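Local coordinates for lactaldehyde dehydrogenase (Escherichia coli, PDB 2IMP), which oxidises L-lactaldehyde irreversibly to L-lactate with NAD+ as cofactor, also accepts glycolaldehyde, and serves the breakdown of L-fucose and L-rhamnose, at residues L266-V274 with Q300-M309; V3-I11 with V34-D45. One frame throughout, in Å; residues are numbered along the deposited sequence.

Overall arrangement
The two contacts lie on opposite sides of the chain's centre, their own centres about 44 Å apart and their nearest atoms about 25 Å apart, and they share no helix or strand. Interaction 1 packs helix 266-274 against helix 298-310 without a hydrogen bond between the segments: apolar side chains interlock, and an arginine closes the more exposed end. Interaction 2 pairs strand 5-11 with strand 34-39 by backbone bonds and adds an arginine-glutamine bond on one face of the sheet. Both are partly buried. Ile38 of interaction 2 comes near the NAD-binding residue Glu179, whereas interaction 1 is plain packing beside the eight-stranded sheet that includes strand 290-294.

Interaction 1: L266-V274 with Q300-M309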
ATOM      1  N   LEU A 266      33.400   6.087  19.915  1.00 45.32           N
ATOM      2  CA  LEU A 266      34.593   6.455  19.164  1.00 45.43           C
ATOM      3  C   LEU A 266      35.141   5.358  18.233  1.00 45.16           C
ATOM      4  O   LEU A 266      35.430   5.616  17.065  1.00 45.72           O
ATOM      5  CB  LEU A 266      35.699   6.911  20.123  1.00 46.80           C
ATOM      6  CG  LEU A 266      37.017   7.350  19.476  1.00 48.32           C
ATOM      7  CD1 LEU A 266      36.750   8.397  18.401  1.00 48.80           C
ATOM      8  CD2 LEU A 266      37.946   7.911  20.546  1.00 50.16           C
ATOM      9  N   GLU A 267      35.285   4.147  18.759  1.00 45.21           N
ATOM     10  CA  GLU A 267      35.785   3.040  17.956  1.00 45.56           C
ATOM     11  C   GLU A 267      34.909   2.765  16.718  1.00 42.74           C
ATOM     12  O   GLU A 267      35.403   2.664  15.597  1.00 42.48           O
ATOM     13  CB  GLU A 267      35.876   1.773  18.810  1.00 49.01           C
ATOM     14  CG  GLU A 267      36.654   1.958  20.101  1.00 54.01           C
ATOM     15  CD  GLU A 267      36.836   0.658  20.863  1.00 57.89           C
ATOM     16  OE1 GLU A 267      35.819  -0.012  21.150  1.00 59.28           O
ATOM     17  OE2 GLU A 267      37.996   0.310  21.177  1.00 59.51           O
ATOM     18  N   LEU A 268      33.607   2.655  16.953  1.00 40.54           N
ATOM     19  CA  LEU A 268      32.649   2.416  15.885  1.00 39.03           C
ATOM     20  C   LEU A 268      32.683   3.528  14.809  1.00 38.60           C
ATOM     21  O   LEU A 268      32.805   3.252  13.615  1.00 38.59           O
ATOM     22  CB  LEU A 268      31.245   2.300  16.493  1.00 38.92           C
ATOM     23  CG  LEU A 268      30.039   1.898  15.636  1.00 39.13           C
ATOM     24  CD1 LEU A 268      28.860   1.597  16.553  1.00 38.45           C
ATOM     25  CD2 LEU A 268      29.678   3.001  14.656  1.00 38.77           C
ATOM     26  N   ALA A 269      32.594   4.774  15.260  1.00 38.35           N
ATOM     27  CA  ALA A 269      32.622   5.918  14.359  1.00 37.25           C
ATOM     28  C   ALA A 269      33.847   5.943  13.425  1.00 36.33           C
ATOM     29  O   ALA A 269      33.704   6.065  12.211  1.00 35.30           O
ATOM     30  CB  ALA A 269      32.556   7.213  15.164  1.00 37.25           C
ATOM     31  N   VAL A 270      35.041   5.831  14.002  1.00 37.32           N
ATOM     32  CA  VAL A 270      36.258   5.836  13.198  1.00 37.23           C
ATOM     33  C   VAL A 270      36.288   4.708  12.150  1.00 37.83           C
ATOM     34  O   VAL A 270      36.610   4.936  10.982  1.00 36.25           O
ATOM     35  CB  VAL A 270      37.524   5.719  14.085  1.00 37.67           C
ATOM     36  CG1 VAL A 270      38.766   5.633  13.210  1.00 36.96           C
ATOM     37  CG2 VAL A 270      37.622   6.926  15.013  1.00 37.27           C
ATOM     38  N   LYS A 271      35.953   3.499  12.588  1.00 39.37           N
ATOM     39  CA  LYS A 271      35.914   2.361  11.686  1.00 41.94           C
ATOM     40  C   LYS A 271      34.877   2.556  10.558  1.00 42.42           C
ATOM     41  O   LYS A 271      35.150   2.290   9.388  1.00 41.54           O
ATOM     42  CB  LYS A 271      35.589   1.084  12.466  1.00 43.79           C
ATOM     43  CG  LYS A 271      35.528  -0.161  11.597  1.00 47.92           C
ATOM     44  CD  LYS A 271      35.186  -1.405  12.404  1.00 50.41           C
ATOM     45  CE  LYS A 271      35.085  -2.628  11.498  1.00 51.30           C
ATOM     46  NZ  LYS A 271      34.788  -3.872  12.267  1.00 52.92           N
ATOM     47  N   ALA A 272      33.695   3.035  10.933  1.00 43.18           N
ATOM     48  CA  ALA A 272      32.641   3.283   9.962  1.00 44.85           C
ATOM     49  C   ALA A 272      33.043   4.315   8.890  1.00 46.20           C
ATOM     50  O   ALA A 272      32.707   4.171   7.719  1.00 46.13           O
ATOM     51  CB  ALA A 272      31.374   3.743  10.676  1.00 44.52           C
ATOM     52  N   ILE A 273      33.771   5.345   9.311  1.00 48.79           N
ATOM     53  CA  ILE A 273      34.214   6.387   8.397  1.00 51.43           C
ATOM     54  C   ILE A 273      35.377   5.968   7.469  1.00 54.95           C
ATOM     55  O   ILE A 273      35.413   6.352   6.301  1.00 54.85           O
ATOM     56  CB  ILE A 273      34.611   7.663   9.171  1.00 49.77           C
ATOM     57  CG1 ILE A 273      33.377   8.231   9.875  1.00 49.28           C
ATOM     58  CG2 ILE A 273      35.198   8.696   8.224  1.00 47.94           C
ATOM     59  CD1 ILE A 273      33.631   9.513  10.634  1.00 49.87           C
ATOM     60  N   VAL A 274      36.315   5.185   7.994  1.00 59.24           N
ATOM     61  CA  VAL A 274      37.437   4.722   7.184  1.00 64.28           C
ATOM     62  C   VAL A 274      37.092   3.480   6.333  1.00 68.31           C
ATOM     63  O   VAL A 274      37.576   3.334   5.209  1.00 68.95           O
ATOM     64  CB  VAL A 274      38.676   4.399   8.052  1.00 63.62           C
ATOM     65  CG1 VAL A 274      39.145   5.654   8.767  1.00 62.62           C
ATOM     66  CG2 VAL A 274      38.347   3.301   9.050  1.00 63.09           C
ATOM     67  N   GLN A 300      40.332  13.209  20.773  1.00 38.23           N
ATOM     68  CA  GLN A 300      40.369  11.758  20.719  1.00 39.19           C
ATOM     69  C   GLN A 300      40.040  11.221  19.308  1.00 38.90           C
ATOM     70  O   GLN A 300      40.785  10.417  18.746  1.00 38.22           O
ATOM     71  CB  GLN A 300      39.369  11.164  21.710  1.00 40.80           C
ATOM     72  CG  GLN A 300      39.836  11.101  23.149  1.00 43.40           C
ATOM     73  CD  GLN A 300      38.767  10.528  24.062  1.00 45.68           C
ATOM     74  OE1 GLN A 300      37.743  11.165  24.310  1.00 46.95           O
ATOM     75  NE2 GLN A 300      38.993   9.313  24.552  1.00 46.29           N
ATOM     76  N   PHE A 301      38.923  11.691  18.754  1.00 37.91           N
ATOM     77  CA  PHE A 301      38.487  11.267  17.430  1.00 36.49           C
ATOM     78  C   PHE A 301      39.517  11.523  16.310  1.00 35.95           C
ATOM     79  O   PHE A 301      39.854  10.614  15.554  1.00 36.23           O
ATOM     80  CB  PHE A 301      37.167  11.951  17.055  1.00 36.07           C
ATOM     81  CG  PHE A 301      36.628  11.513  15.719  1.00 34.82           C
ATOM     82  CD1 PHE A 301      35.981  10.291  15.584  1.00 34.34           C
ATOM     83  CD2 PHE A 301      36.812  12.299  14.590  1.00 33.34           C
ATOM     84  CE1 PHE A 301      35.539   9.851  14.338  1.00 34.37           C
ATOM     85  CE2 PHE A 301      36.375  11.869  13.341  1.00 34.86           C
ATOM     86  CZ  PHE A 301      35.735  10.645  13.218  1.00 33.86           C
ATOM     87  N   VAL A 302      40.001  12.758  16.213  1.00 36.77           N
ATOM     88  CA  VAL A 302      40.979  13.098  15.186  1.00 39.09           C
ATOM     89  C   VAL A 302      42.249  12.223  15.220  1.00 40.42           C
ATOM     90  O   VAL A 302      42.794  11.867  14.175  1.00 41.19           O
ATOM     91  CB  VAL A 302      41.393  14.581  15.279  1.00 40.33           C
ATOM     92  CG1 VAL A 302      42.405  14.908  14.190  1.00 39.73           C
ATOM     93  CG2 VAL A 302      40.163  15.470  15.137  1.00 41.24           C
ATOM     94  N   ASN A 303      42.708  11.886  16.423  1.00 42.88           N
ATOM     95  CA  ASN A 303      43.882  11.033  16.566  1.00 44.41           C
ATOM     96  C   ASN A 303      43.641   9.597  16.058  1.00 43.32           C
ATOM     97  O   ASN A 303      44.402   9.086  15.237  1.00 42.43           O
ATOM     98  CB  ASN A 303      44.343  10.994  18.028  1.00 47.63           C
ATOM     99  CG  ASN A 303      45.136  12.229  18.420  1.00 51.95           C
ATOM    100  OD1 ASN A 303      46.189  12.515  17.839  1.00 54.33           O
ATOM    101  ND2 ASN A 303      44.638  12.970  19.408  1.00 52.45           N
ATOM    102  N   ARG A 304      42.585   8.959  16.553  1.00 43.68           N
ATOM    103  CA  ARG A 304      42.270   7.614  16.100  1.00 44.13           C
ATOM    104  C   ARG A 304      42.035   7.565  14.587  1.00 42.06           C
ATOM    105  O   ARG A 304      42.481   6.640  13.910  1.00 42.06           O
ATOM    106  CB  ARG A 304      41.040   7.064  16.828  1.00 46.83           C
ATOM    107  CG  ARG A 304      41.286   6.756  18.296  1.00 51.49           C
ATOM    108  CD  ARG A 304      40.167   5.911  18.887  1.00 54.98           C
ATOM    109  NE  ARG A 304      40.378   5.654  20.311  1.00 58.36           N
ATOM    110  CZ  ARG A 304      39.589   4.893  21.062  1.00 60.35           C
ATOM    111  NH1 ARG A 304      38.526   4.302  20.528  1.00 62.01           N
ATOM    112  NH2 ARG A 304      39.858   4.725  22.350  1.00 61.36           N
ATOM    113  N   LEU A 305      41.341   8.576  14.071  1.00 40.52           N
ATOM    114  CA  LEU A 305      41.083   8.651  12.642  1.00 38.94           C
ATOM    115  C   LEU A 305      42.386   8.827  11.842  1.00 37.44           C
ATOM    116  O   LEU A 305      42.561   8.238  10.774  1.00 37.81           O
ATOM    117  CB  LEU A 305      40.118   9.806  12.332  1.00 39.24           C
ATOM    118  CG  LEU A 305      39.701   9.994  10.866  1.00 39.80           C
ATOM    119  CD1 LEU A 305      39.045   8.723  10.345  1.00 38.98           C
ATOM    120  CD2 LEU A 305      38.747  11.172  10.745  1.00 38.79           C
ATOM    121  N   GLY A 306      43.292   9.634  12.389  1.00 36.78           N
ATOM    122  CA  GLY A 306      44.571   9.861  11.741  1.00 35.42           C
ATOM    123  C   GLY A 306      45.367   8.570  11.676  1.00 34.97           C
ATOM    124  O   GLY A 306      45.992   8.262  10.660  1.00 33.63           O
ATOM    125  N   GLU A 307      45.351   7.809  12.766  1.00 36.21           N
ATOM    126  CA  GLU A 307      46.063   6.538  12.804  1.00 38.26           C
ATOM    127  C   GLU A 307      45.476   5.512  11.820  1.00 37.60           C
ATOM    128  O   GLU A 307      46.208   4.752  11.184  1.00 38.08           O
ATOM    129  CB  GLU A 307      46.043   5.960  14.221  1.00 40.90           C
ATOM    130  CG  GLU A 307      46.827   6.780  15.234  1.00 45.79           C
ATOM    131  CD  GLU A 307      46.653   6.277  16.653  1.00 49.59           C
ATOM    132  OE1 GLU A 307      46.931   5.082  16.901  1.00 50.88           O
ATOM    133  OE2 GLU A 307      46.239   7.079  17.521  1.00 51.59           O
ATOM    134  N   ALA A 308      44.151   5.508  11.705  1.00 36.83           N
ATOM    135  CA  ALA A 308      43.479   4.600  10.789  1.00 35.93           C
ATOM    136  C   ALA A 308      43.856   4.866   9.324  1.00 34.97           C
ATOM    137  O   ALA A 308      44.065   3.939   8.548  1.00 35.52           O
ATOM    138  CB  ALA A 308      41.965   4.706  10.965  1.00 35.24           C
ATOM    139  N   MET A 309      43.956   6.142   8.968  1.00 35.93           N
ATOM    140  CA  MET A 309      44.304   6.515   7.603  1.00 35.80           C
ATOM    141  C   MET A 309      45.770   6.249   7.212  1.00 35.14           C
ATOM    142  O   MET A 309      46.080   6.080   6.028  1.00 33.93           O
ATOM    143  CB  MET A 309      43.962   7.982   7.358  1.00 37.91           C
ATOM    144  CG  MET A 309      42.475   8.255   7.323  1.00 39.08           C
ATOM    145  SD  MET A 309      42.149   9.980   6.994  1.00 41.24           S
ATOM    146  CE  MET A 309      41.999  10.577   8.643  1.00 41.95           C
TER
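Leu266 reaches across to helix 300-309 with both methyls, which go to different partners: Leu266 CD1 meets the edge of the Phe301 ring, 3.5 Å from Phe301 CD1, while Leu266 CD2 lies over one face of the Arg304 guanidinium, 3.3 Å from Arg304 NE. Its CG stands opposite the backbone N (chi1 -179°), which aims the fork at the other helix. Glu267 comes next, its CG at the edge of the same guanidinium. The carboxylate, turned 51° from the guanidinium plane, keeps OE2 at 4.1 Å from Arg304 NH1 and well out of that plane, so the two charges can attract each other but no N-H points at the oxygen.

Ala269 adds its methyl group near Phe301 CE1. Val270 is a knob in a hole formed by Phe301, Arg304, Leu305 and Ala308: CG2 approaches Phe301 CE1 at 3.7 Å, and CG1 rests 3.8 Å from Leu305 CA. Phe301 is the complementary knob, sitting among Leu266, Ala269, Val270 and Ile273, which makes this reciprocal knobs-into-holes packing between helices whose axes come within 9.6 Å and cross at -41°. Strand 290-294 backs the pair, its Val291 touching both Ile273 and Phe301: helix-on-helix packing against the catalytic-domain sheet of the aldehyde dehydrogenase fold.

Further along, Ile273 brings CD1 to the ring's edge, 3.5 Å from Phe301 CZ. Val274 closes the row with CG1, which touches both Leu305 and Ala308; its approach to Leu305 CD1, 3.5 Å, is tighter than usual for two methyls, and Ala308 CB lies against the same methyl.

Interaction 2: V3-I11 with V34-D45; sequences VPVQHPMYI and VISRIPDGQAED
Arg37 N donates to Val5 O at 2.9 Å, and the Arg37 carbonyl O in turn accepts from His7 N at 2.9 Å, the N-H arriving almost in line with the C=O (176° at the oxygen). One residue of strand 34-39 thus holds the backbone on both sides of Gln6, the parallel pairing in which Gln6 and Arg37 send their side chains to the same face of the sheet. On that face Arg37 NE donates to Gln6 OE1 at 3.1 Å; the oxygen lies near the guanidinium plane, while the amide stands almost perpendicular to it, 84° away. A bend at chi3 (-80°) folds the arginine back so that Pro4, which follows a cis peptide bond, lays CG over a face of its guanidinium. Replacing Arg37 by an alanine would probably leave Gln6 OE1 without this donor and take away the flat group that Pro4 CG lies on.

Beyond the paired residues the chains diverge, and the Met9 side chain bridges them. Its CE touches Pro39 CG at 3.6 Å and also meets Asp45, whose CG is 3.8 Å from the same methyl. Asp45 OD2, using its anti lone pair, accepts from Gln42 N at 2.9 Å, a carboxylate-to-N-cap backbone bond of the capping-box kind, Gln42 lying just before the helix. Trp18 packs on Met9, Pro39 and Asp45.

The opposite face from Arg37 carries Ser36, whose OG is hydrogen-bonded to Asn183 at the start of helix 183-195; His7 lies against Ile186 of that helix. Ile38 packs on Pro182 near the NAD-binding Glu179, beside the cofactor site. Strand 34-39 is flanked on its other side by antiparallel strand 23-27, where Ile35 and Ser36 form a classic beta bulge against Val26, and strand 5-11 pairs onward with strand 14-16.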
ATOM      1  N   VAL A   3      44.777  -6.826 -25.462  1.00 48.15           N
ATOM      2  CA  VAL A   3      44.993  -7.325 -26.856  1.00 47.35           C
ATOM      3  C   VAL A   3      45.728  -6.280 -27.747  1.00 44.41           C
ATOM      4  O   VAL A   3      46.724  -6.607 -28.397  1.00 46.84           O
ATOM      5  CB  VAL A   3      43.649  -7.713 -27.515  1.00 49.21           C
ATOM      6  CG1 VAL A   3      43.887  -8.272 -28.908  1.00 49.59           C
ATOM      7  CG2 VAL A   3      42.911  -8.722 -26.636  1.00 50.57           C
ATOM      8  N   PRO A   4      45.231  -5.029 -27.797  1.00 40.39           N
ATOM      9  CA  PRO A   4      44.043  -4.530 -27.102  1.00 38.06           C
ATOM     10  C   PRO A   4      42.790  -4.826 -27.956  1.00 35.77           C
ATOM     11  O   PRO A   4      42.674  -4.366 -29.092  1.00 35.99           O
ATOM     12  CB  PRO A   4      44.326  -3.038 -26.969  1.00 39.06           C
ATOM     13  CG  PRO A   4      45.076  -2.741 -28.213  1.00 39.76           C
ATOM     14  CD  PRO A   4      46.029  -3.909 -28.329  1.00 39.33           C
ATOM     15  N   VAL A   5      41.878  -5.611 -27.399  1.00 32.29           N
ATOM     16  CA  VAL A   5      40.667  -5.978 -28.107  1.00 29.99           C
ATOM     17  C   VAL A   5      39.802  -4.775 -28.524  1.00 29.80           C
ATOM     18  O   VAL A   5      39.699  -3.786 -27.799  1.00 30.78           O
ATOM     19  CB  VAL A   5      39.808  -6.948 -27.254  1.00 29.08           C
ATOM     20  CG1 VAL A   5      39.429  -6.287 -25.938  1.00 28.78           C
ATOM     21  CG2 VAL A   5      38.559  -7.363 -28.017  1.00 28.82           C
ATOM     22  N   GLN A   6      39.221  -4.867 -29.712  1.00 28.95           N
ATOM     23  CA  GLN A   6      38.343  -3.822 -30.220  1.00 28.20           C
ATOM     24  C   GLN A   6      36.877  -4.285 -30.097  1.00 26.09           C
ATOM     25  O   GLN A   6      36.428  -5.165 -30.831  1.00 27.09           O
ATOM     26  CB  GLN A   6      38.702  -3.495 -31.675  1.00 29.08           C
ATOM     27  CG  GLN A   6      40.204  -3.215 -31.833  1.00 32.38           C
ATOM     28  CD  GLN A   6      40.514  -2.271 -32.987  1.00 34.13           C
ATOM     29  OE1 GLN A   6      41.448  -1.458 -32.886  1.00 35.47           O
ATOM     30  NE2 GLN A   6      39.784  -2.380 -34.084  1.00 31.06           N
ATOM     31  N   HIS A   7      36.161  -3.695 -29.147  1.00 23.49           N
ATOM     32  CA  HIS A   7      34.785  -4.081 -28.866  1.00 20.42           C
ATOM     33  C   HIS A   7      33.694  -3.621 -29.845  1.00 18.86           C
ATOM     34  O   HIS A   7      33.750  -2.523 -30.402  1.00 18.23           O
ATOM     35  CB  HIS A   7      34.402  -3.613 -27.456  1.00 19.43           C
ATOM     36  CG  HIS A   7      35.159  -4.300 -26.360  1.00 17.96           C
ATOM     37  ND1 HIS A   7      35.116  -5.664 -26.170  1.00 17.58           N
ATOM     38  CD2 HIS A   7      35.967  -3.812 -25.392  1.00 17.87           C
ATOM     39  CE1 HIS A   7      35.865  -5.986 -25.130  1.00 16.66           C
ATOM     40  NE2 HIS A   7      36.394  -4.879 -24.639  1.00 16.75           N
ATOM     41  N   PRO A   8      32.700  -4.493 -30.076  1.00 18.09           N
ATOM     42  CA  PRO A   8      31.572  -4.207 -30.961  1.00 16.43           C
ATOM     43  C   PRO A   8      30.395  -3.796 -30.048  1.00 18.41           C
ATOM     44  O   PRO A   8      30.426  -4.045 -28.837  1.00 16.60           O
ATOM     45  CB  PRO A   8      31.299  -5.552 -31.611  1.00 17.36           C
ATOM     46  CG  PRO A   8      31.539  -6.492 -30.464  1.00 16.70           C
ATOM     47  CD  PRO A   8      32.804  -5.947 -29.830  1.00 15.90           C
ATOM     48  N   MET A   9      29.382  -3.166 -30.626  1.00 17.20           N
ATOM     49  CA  MET A   9      28.212  -2.806 -29.851  1.00 17.03           C
ATOM     50  C   MET A   9      27.204  -3.969 -29.853  1.00 16.55           C
ATOM     51  O   MET A   9      27.365  -4.929 -30.612  1.00 17.55           O
ATOM     52  CB  MET A   9      27.545  -1.550 -30.431  1.00 16.13           C
ATOM     53  CG  MET A   9      28.368  -0.270 -30.277  1.00 17.55           C
ATOM     54  SD  MET A   9      27.526   1.222 -30.898  1.00 18.15           S
ATOM     55  CE  MET A   9      28.903   2.075 -31.703  1.00 16.13           C
ATOM     56  N   TYR A  10      26.205  -3.905 -28.989  1.00 13.94           N
ATOM     57  CA  TYR A  10      25.194  -4.945 -28.977  1.00 13.85           C
ATOM     58  C   TYR A  10      23.831  -4.348 -29.328  1.00 14.19           C
ATOM     59  O   TYR A  10      23.191  -3.708 -28.495  1.00 13.81           O
ATOM     60  CB  TYR A  10      25.129  -5.638 -27.616  1.00 13.09           C
ATOM     61  CG  TYR A  10      24.336  -6.918 -27.653  1.00 13.83           C
ATOM     62  CD1 TYR A  10      24.841  -8.055 -28.292  1.00 13.72           C
ATOM     63  CD2 TYR A  10      23.067  -6.994 -27.075  1.00 12.29           C
ATOM     64  CE1 TYR A  10      24.100  -9.243 -28.344  1.00 14.41           C
ATOM     65  CE2 TYR A  10      22.319  -8.173 -27.123  1.00 12.89           C
ATOM     66  CZ  TYR A  10      22.837  -9.288 -27.762  1.00 14.76           C
ATOM     67  OH  TYR A  10      22.097 -10.441 -27.820  1.00 13.95           O
ATOM     68  N   ILE A  11      23.426  -4.542 -30.577  1.00 15.84           N
ATOM     69  CA  ILE A  11      22.179  -3.994 -31.081  1.00 16.69           C
ATOM     70  C   ILE A  11      21.221  -5.023 -31.718  1.00 17.38           C
ATOM     71  O   ILE A  11      21.611  -5.804 -32.584  1.00 18.70           O
ATOM     72  CB  ILE A  11      22.483  -2.883 -32.110  1.00 16.64           C
ATOM     73  CG1 ILE A  11      23.325  -1.792 -31.441  1.00 18.99           C
ATOM     74  CG2 ILE A  11      21.186  -2.308 -32.675  1.00 16.33           C
ATOM     75  CD1 ILE A  11      23.957  -0.802 -32.405  1.00 18.46           C
ATOM     76  N   VAL A  34      46.964   0.691 -22.373  1.00 29.72           N
ATOM     77  CA  VAL A  34      45.730   0.461 -23.113  1.00 28.46           C
ATOM     78  C   VAL A  34      45.251  -1.006 -23.043  1.00 28.46           C
ATOM     79  O   VAL A  34      45.884  -1.906 -23.591  1.00 28.32           O
ATOM     80  CB  VAL A  34      45.892   0.875 -24.590  1.00 27.27           C
ATOM     81  CG1 VAL A  34      44.590   0.648 -25.347  1.00 28.25           C
ATOM     82  CG2 VAL A  34      46.302   2.339 -24.669  1.00 25.87           C
ATOM     83  N   ILE A  35      44.134  -1.225 -22.362  1.00 27.34           N
ATOM     84  CA  ILE A  35      43.601  -2.567 -22.196  1.00 26.54           C
ATOM     85  C   ILE A  35      42.534  -2.973 -23.237  1.00 25.61           C
ATOM     86  O   ILE A  35      42.277  -4.156 -23.462  1.00 26.39           O
ATOM     87  CB  ILE A  35      43.038  -2.722 -20.775  1.00 26.53           C
ATOM     88  CG1 ILE A  35      41.888  -1.737 -20.553  1.00 27.50           C
ATOM     89  CG2 ILE A  35      44.145  -2.445 -19.761  1.00 25.09           C
ATOM     90  CD1 ILE A  35      41.369  -1.706 -19.126  1.00 28.61           C
ATOM     91  N   SER A  36      41.934  -1.973 -23.865  1.00 24.33           N
ATOM     92  CA  SER A  36      40.923  -2.211 -24.878  1.00 22.99           C
ATOM     93  C   SER A  36      40.525  -0.941 -25.620  1.00 21.65           C
ATOM     94  O   SER A  36      40.930   0.159 -25.248  1.00 22.23           O
ATOM     95  CB  SER A  36      39.669  -2.832 -24.252  1.00 24.05           C
ATOM     96  OG  SER A  36      39.022  -1.913 -23.386  1.00 22.34           O
ATOM     97  N   ARG A  37      39.737  -1.116 -26.671  1.00 21.19           N
ATOM     98  CA  ARG A  37      39.255  -0.005 -27.462  1.00 22.55           C
ATOM     99  C   ARG A  37      37.767  -0.134 -27.832  1.00 22.80           C
ATOM    100  O   ARG A  37      37.287  -1.220 -28.163  1.00 22.41           O
ATOM    101  CB  ARG A  37      40.091   0.140 -28.739  1.00 26.78           C
ATOM    102  CG  ARG A  37      41.474   0.758 -28.518  1.00 31.47           C
ATOM    103  CD  ARG A  37      42.131   1.133 -29.842  1.00 34.70           C
ATOM    104  NE  ARG A  37      42.726  -0.020 -30.510  1.00 39.27           N
ATOM    105  CZ  ARG A  37      43.950  -0.476 -30.255  1.00 40.91           C
ATOM    106  NH1 ARG A  37      44.711   0.129 -29.353  1.00 40.99           N
ATOM    107  NH2 ARG A  37      44.411  -1.542 -30.897  1.00 42.89           N
ATOM    108  N   ILE A  38      37.045   0.975 -27.747  1.00 21.34           N
ATOM    109  CA  ILE A  38      35.637   0.967 -28.096  1.00 20.72           C
ATOM    110  C   ILE A  38      35.308   1.973 -29.192  1.00 21.31           C
ATOM    111  O   ILE A  38      35.991   2.986 -29.349  1.00 20.81           O
ATOM    112  CB  ILE A  38      34.733   1.277 -26.877  1.00 19.38           C
ATOM    113  CG1 ILE A  38      35.109   2.635 -26.285  1.00 17.65           C
ATOM    114  CG2 ILE A  38      34.848   0.166 -25.849  1.00 18.87           C
ATOM    115  CD1 ILE A  38      34.121   3.143 -25.252  1.00 20.46           C
ATOM    116  N   PRO A  39      34.260   1.697 -29.968  1.00 21.03           N
ATOM    117  CA  PRO A  39      33.910   2.634 -31.027  1.00 22.42           C
ATOM    118  C   PRO A  39      33.531   4.027 -30.523  1.00 23.83           C
ATOM    119  O   PRO A  39      32.919   4.177 -29.462  1.00 23.69           O
ATOM    120  CB  PRO A  39      32.750   1.937 -31.742  1.00 22.06           C
ATOM    121  CG  PRO A  39      32.212   0.983 -30.732  1.00 23.65           C
ATOM    122  CD  PRO A  39      33.442   0.479 -30.050  1.00 22.42           C
ATOM    123  N   ASP A  40      33.948   5.041 -31.273  1.00 23.56           N
ATOM    124  CA  ASP A  40      33.583   6.404 -30.945  1.00 24.34           C
ATOM    125  C   ASP A  40      32.161   6.638 -31.491  1.00 23.66           C
ATOM    126  O   ASP A  40      31.933   7.443 -32.394  1.00 22.61           O
ATOM    127  CB  ASP A  40      34.585   7.390 -31.565  1.00 25.86           C
ATOM    128  CG  ASP A  40      34.339   8.829 -31.135  1.00 28.83           C
ATOM    129  OD1 ASP A  40      33.836   9.042 -30.014  1.00 30.04           O
ATOM    130  OD2 ASP A  40      34.663   9.755 -31.910  1.00 32.33           O
ATOM    131  N   GLY A  41      31.242   5.849 -30.938  1.00 21.65           N
ATOM    132  CA  GLY A  41      29.846   5.874 -31.326  1.00 20.58           C
ATOM    133  C   GLY A  41      29.239   7.229 -31.593  1.00 19.31           C
ATOM    134  O   GLY A  41      29.681   8.249 -31.070  1.00 20.20           O
ATOM    135  N   GLN A  42      28.212   7.226 -32.427  1.00 19.20           N
ATOM    136  CA  GLN A  42      27.509   8.444 -32.783  1.00 20.67           C
ATOM    137  C   GLN A  42      25.989   8.286 -32.627  1.00 20.29           C
ATOM    138  O   GLN A  42      25.496   7.172 -32.443  1.00 20.75           O
ATOM    139  CB  GLN A  42      27.845   8.831 -34.232  1.00 21.04           C
ATOM    140  CG  GLN A  42      29.340   9.051 -34.495  1.00 21.91           C
ATOM    141  CD  GLN A  42      29.887  10.279 -33.788  1.00 23.77           C
ATOM    142  OE1 GLN A  42      29.349  11.374 -33.931  1.00 26.06           O
ATOM    143  NE2 GLN A  42      30.966  10.104 -33.027  1.00 24.30           N
ATOM    144  N   ALA A  43      25.264   9.394 -32.709  1.00 21.60           N
ATOM    145  CA  ALA A  43      23.814   9.356 -32.580  1.00 22.00           C
ATOM    146  C   ALA A  43      23.133   8.227 -33.398  1.00 22.31           C
ATOM    147  O   ALA A  43      22.293   7.491 -32.875  1.00 22.06           O
ATOM    148  CB  ALA A  43      23.227  10.712 -32.968  1.00 21.22           C
ATOM    149  N   GLU A  44      23.509   8.093 -34.666  1.00 23.72           N
ATOM    150  CA  GLU A  44      22.927   7.055 -35.508  1.00 24.01           C
ATOM    151  C   GLU A  44      22.998   5.641 -34.884  1.00 22.08           C
ATOM    152  O   GLU A  44      22.063   4.857 -35.016  1.00 22.02           O
ATOM    153  CB  GLU A  44      23.591   7.062 -36.888  1.00 28.74           C
ATOM    154  CG  GLU A  44      25.108   6.976 -36.848  1.00 37.02           C
ATOM    155  CD  GLU A  44      25.757   7.514 -38.112  1.00 41.06           C
ATOM    156  OE1 GLU A  44      25.419   7.025 -39.212  1.00 45.00           O
ATOM    157  OE2 GLU A  44      26.607   8.427 -38.001  1.00 43.54           O
ATOM    158  N   ASP A  45      24.105   5.335 -34.212  1.00 20.74           N
ATOM    159  CA  ASP A  45      24.240   4.039 -33.555  1.00 20.87           C
ATOM    160  C   ASP A  45      23.215   3.894 -32.417  1.00 20.17           C
ATOM    161  O   ASP A  45      22.613   2.833 -32.227  1.00 19.78           O
ATOM    162  CB  ASP A  45      25.655   3.873 -32.998  1.00 22.03           C
ATOM    163  CG  ASP A  45      26.712   3.998 -34.073  1.00 23.60           C
ATOM    164  OD1 ASP A  45      26.680   3.190 -35.024  1.00 23.65           O
ATOM    165  OD2 ASP A  45      27.565   4.903 -33.969  1.00 23.51           O
TER